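Local coordinates for protein P43 (Trichuris muris, PDB 6QIX) that is the major secreted protein of a whipworm parasite, tethers to matrix and inhibits interleukin-13 function, at residues A[193-198]-A[247-252]. Numbering follows the deposited sequence.
Sequences PPSEWS and RVKCMK
Ser-195 OG is held by two backbone groups. Ser-195 OG accepts a nearly straight bond from Cys-250 N at 2.8 Å and donates to Glu-196 O at 2.9 Å. With chi1 at 65°, OG lies between its own backbone N and carbonyl carbon, facing the strand. Ser-195 N also bonds to Cys-250 O, at 2.9 Å, so backbone and side chain of one serine pair with both backbone polar groups, N and O, of Cys-250. Ser-198 repeats this scheme at Val-248. Its N donates to Val-248 O, while Ser-198 OG accepts from Val-248 N at 3.0 Å. Each hydroxyl takes the strand N-H that a backbone carbonyl would take in a regular strand pair. Ser-198 O receives Arg-247 NH1 at 3.0 Å, in the carbonyl plane and on a lone pair. The oxygen lies at the guanidinium edge; NH2 of the same arginine forms a salt bridge with Asp-273. Between the serine pairs, Lys-249 crosses the Trp-197 ring at about a right angle. The bend at chi3 (-74°) carries Lys-249 CE over one face, 3.5 Å from the centroid of the Trp-197 five-membered ring. NZ makes a cation-pi contact with the same ring, and a water links NZ to Ser-195 O. Lys-267 of the partner strand 262-268 makes another cation-pi contact with Trp-197. At the other end, Pro-194 CB packs alongside Met-251 CG at 3.7 Å. Cys-250 is tied by a disulfide to Cys-216, at the end of helix 205-216. The segments run roughly antiparallel, and 193-198 lies as an irregular third, strand-like segment beside the hairpin 246-252/262-268. The Trp-Ser-Glu-Cys sequence and the cation-pi contacts of Trp-197 with lysines are consistent with a thrombospondin type 1 repeat.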
ATOM      1  N   PRO A 193      15.905  13.596   8.009  1.00 21.63           N
ATOM      2  CA  PRO A 193      16.356  12.218   8.156  1.00 20.45           C
ATOM      3  C   PRO A 193      15.218  11.323   8.611  1.00 19.77           C
ATOM      4  O   PRO A 193      14.384  11.736   9.431  1.00 22.45           O
ATOM      5  CB  PRO A 193      17.459  12.301   9.220  1.00 22.87           C
ATOM      6  CG  PRO A 193      17.404  13.673   9.801  1.00 28.11           C
ATOM      7  CD  PRO A 193      16.643  14.545   8.861  1.00 24.69           C
ATOM      8  N   PRO A 194      15.125  10.099   8.093  1.00 21.16           N
ATOM      9  CA  PRO A 194      14.097   9.167   8.614  1.00 19.71           C
ATOM     10  C   PRO A 194      14.304   8.860  10.095  1.00 18.21           C
ATOM     11  O   PRO A 194      15.436   8.828  10.592  1.00 19.65           O
ATOM     12  CB  PRO A 194      14.300   7.895   7.789  1.00 23.17           C
ATOM     13  CG  PRO A 194      15.192   8.262   6.687  1.00 27.53           C
ATOM     14  CD  PRO A 194      15.972   9.474   7.066  1.00 21.19           C
ATOM     15  N   SER A 195      13.203   8.627  10.791  1.00 15.99           N
ATOM     16  CA  SER A 195      13.285   8.153  12.159  1.00 17.02           C
ATOM     17  C   SER A 195      13.895   6.767  12.170  1.00 15.05           C
ATOM     18  O   SER A 195      14.032   6.129  11.133  1.00 17.57           O
ATOM     19  CB  SER A 195      11.902   8.118  12.812  1.00 17.01           C
ATOM     20  OG  SER A 195      11.054   7.164  12.194  1.00 16.54           O
ATOM     21  N   GLU A 196      14.217   6.274  13.368  1.00 15.36           N
ATOM     22  CA  GLU A 196      14.418   4.841  13.554  1.00 15.96           C
ATOM     23  C   GLU A 196      13.054   4.161  13.596  1.00 14.03           C
ATOM     24  O   GLU A 196      12.005   4.829  13.645  1.00 15.92           O
ATOM     25  CB  GLU A 196      15.099   4.538  14.878  1.00 16.53           C
ATOM     26  CG  GLU A 196      16.475   5.240  15.018  1.00 17.37           C
ATOM     27  CD  GLU A 196      17.489   4.789  14.008  1.00 22.65           C
ATOM     28  OE1 GLU A 196      17.347   3.753  13.330  1.00 23.71           O
ATOM     29  OE2 GLU A 196      18.518   5.529  13.874  1.00 29.48           O
ATOM     30  N   TRP A 197      13.058   2.831  13.539  1.00 13.98           N
ATOM     31  CA  TRP A 197      11.805   2.099  13.729  1.00 13.45           C
ATOM     32  C   TRP A 197      11.284   2.338  15.140  1.00 14.03           C
ATOM     33  O   TRP A 197      12.053   2.369  16.096  1.00 15.43           O
ATOM     34  CB  TRP A 197      11.992   0.581  13.524  1.00 14.00           C
ATOM     35  CG  TRP A 197      12.226   0.177  12.105  1.00 14.63           C
ATOM     36  CD1 TRP A 197      13.380  -0.301  11.566  1.00 15.69           C
ATOM     37  CD2 TRP A 197      11.257   0.207  11.035  1.00 14.46           C
ATOM     38  NE1 TRP A 197      13.192  -0.537  10.219  1.00 18.15           N
ATOM     39  CE2 TRP A 197      11.898  -0.233   9.880  1.00 16.67           C
ATOM     40  CE3 TRP A 197       9.913   0.620  10.943  1.00 13.14           C
ATOM     41  CZ2 TRP A 197      11.251  -0.315   8.651  1.00 15.50           C
ATOM     42  CZ3 TRP A 197       9.268   0.540   9.718  1.00 13.59           C
ATOM     43  CH2 TRP A 197       9.950   0.095   8.591  1.00 14.02           C
ATOM     44  N   SER A 198       9.960   2.470  15.268  1.00 14.12           N
ATOM     45  CA  SER A 198       9.346   2.512  16.581  1.00 13.35           C
ATOM     46  C   SER A 198       9.367   1.129  17.239  1.00 11.77           C
ATOM     47  O   SER A 198       9.749   0.141  16.651  1.00 12.78           O
ATOM     48  CB  SER A 198       7.891   2.963  16.518  1.00 11.75           C
ATOM     49  OG  SER A 198       7.059   1.948  15.909  1.00 12.50           O
ATOM     50  N   ARG A 247       5.864  -1.983  13.633  1.00 12.26           N
ATOM     51  CA  ARG A 247       6.671  -0.784  13.840  1.00 11.39           C
ATOM     52  C   ARG A 247       6.454   0.195  12.701  1.00 11.22           C
ATOM     53  O   ARG A 247       6.150  -0.194  11.574  1.00 13.60           O
ATOM     54  CB  ARG A 247       8.152  -1.137  13.922  1.00 11.65           C
ATOM     55  CG  ARG A 247       8.473  -2.277  14.888  1.00 10.29           C
ATOM     56  CD  ARG A 247       9.948  -2.705  14.705  1.00 11.65           C
ATOM     57  NE  ARG A 247      10.349  -3.819  15.572  1.00 14.10           N
ATOM     58  CZ  ARG A 247      10.710  -3.725  16.858  1.00 14.02           C
ATOM     59  NH1 ARG A 247      10.731  -2.573  17.444  1.00 15.16           N
ATOM     60  NH2 ARG A 247      11.043  -4.820  17.560  1.00 15.31           N
ATOM     61  N   VAL A 248       6.672   1.471  13.003  1.00 12.92           N
ATOM     62  CA  VAL A 248       6.600   2.527  11.997  1.00 12.41           C
ATOM     63  C   VAL A 248       7.920   3.289  11.927  1.00 12.94           C
ATOM     64  O   VAL A 248       8.651   3.450  12.914  1.00 12.49           O
ATOM     65  CB  VAL A 248       5.436   3.505  12.247  1.00 17.10           C
ATOM     66  CG1 VAL A 248       4.020   2.798  12.225  1.00 18.75           C
ATOM     67  CG2 VAL A 248       5.618   4.192  13.567  1.00 19.39           C
ATOM     68  N   LYS A 249       8.169   3.806  10.731  1.00 13.16           N
ATOM     69  CA  LYS A 249       9.304   4.693  10.443  1.00 12.06           C
ATOM     70  C   LYS A 249       8.790   5.888   9.665  1.00 16.21           C
ATOM     71  O   LYS A 249       8.006   5.716   8.734  1.00 17.72           O
ATOM     72  CB  LYS A 249      10.351   3.954   9.620  1.00 15.37           C
ATOM     73  CG  LYS A 249      11.578   4.752   9.294  1.00 20.29           C
ATOM     74  CD  LYS A 249      12.635   3.900   8.611  1.00 21.38           C
ATOM     75  CE  LYS A 249      13.312   2.962   9.598  1.00 25.02           C
ATOM     76  NZ  LYS A 249      14.678   2.558   9.178  1.00 28.41           N
ATOM     77  N   CYS A 250       9.211   7.078  10.070  1.00 16.55           N
ATOM     78  CA  CYS A 250       8.642   8.345   9.598  1.00 20.06           C
ATOM     79  C   CYS A 250       9.677   9.069   8.768  1.00 18.58           C
ATOM     80  O   CYS A 250      10.845   9.099   9.151  1.00 18.92           O
ATOM     81  CB  CYS A 250       8.300   9.339  10.758  1.00 24.18           C
ATOM     82  SG  CYS A 250       7.750   8.665  12.260  1.00 28.83           S
ATOM     83  N   MET A 251       9.217   9.733   7.694  1.00 16.57           N
ATOM     84  CA  MET A 251       9.975  10.782   7.016  1.00 19.58           C
ATOM     85  C   MET A 251       9.074  11.995   6.912  1.00 19.27           C
ATOM     86  O   MET A 251       7.938  11.884   6.439  1.00 18.12           O
ATOM     87  CB  MET A 251      10.425  10.323   5.649  1.00 27.59           C
ATOM     88  CG  MET A 251      11.675   9.478   5.704  1.00 40.45           C
ATOM     89  SD  MET A 251      12.090   9.022   4.036  1.00 51.06           S
ATOM     90  CE  MET A 251      12.338  10.620   3.296  1.00 42.29           C
ATOM     91  N   LYS A 252       9.590  13.153   7.319  0.65 18.81           N
ATOM     92  CA  LYS A 252       8.775  14.355   7.447  0.65 21.11           C
ATOM     93  C   LYS A 252       9.411  15.516   6.702  0.65 22.61           C
ATOM     94  O   LYS A 252      10.638  15.669   6.695  0.65 21.51           O
ATOM     95  CB  LYS A 252       8.582  14.728   8.932  0.65 20.70           C
ATOM     96  CG  LYS A 252       7.661  15.942   9.140  0.65 25.99           C
ATOM     97  CD  LYS A 252       7.402  16.215  10.647  0.65 27.18           C
ATOM     98  CE  LYS A 252       7.251  17.713  10.930  0.65 30.36           C
ATOM     99  NZ  LYS A 252       6.177  17.984  11.949  0.65 32.40           N
TER
HETATM  100  O   HOH W   1      11.981  13.118   9.034  1.00 22.63           O
HETATM  101  O   HOH W   2      16.217   5.065   9.598  1.00 32.47           O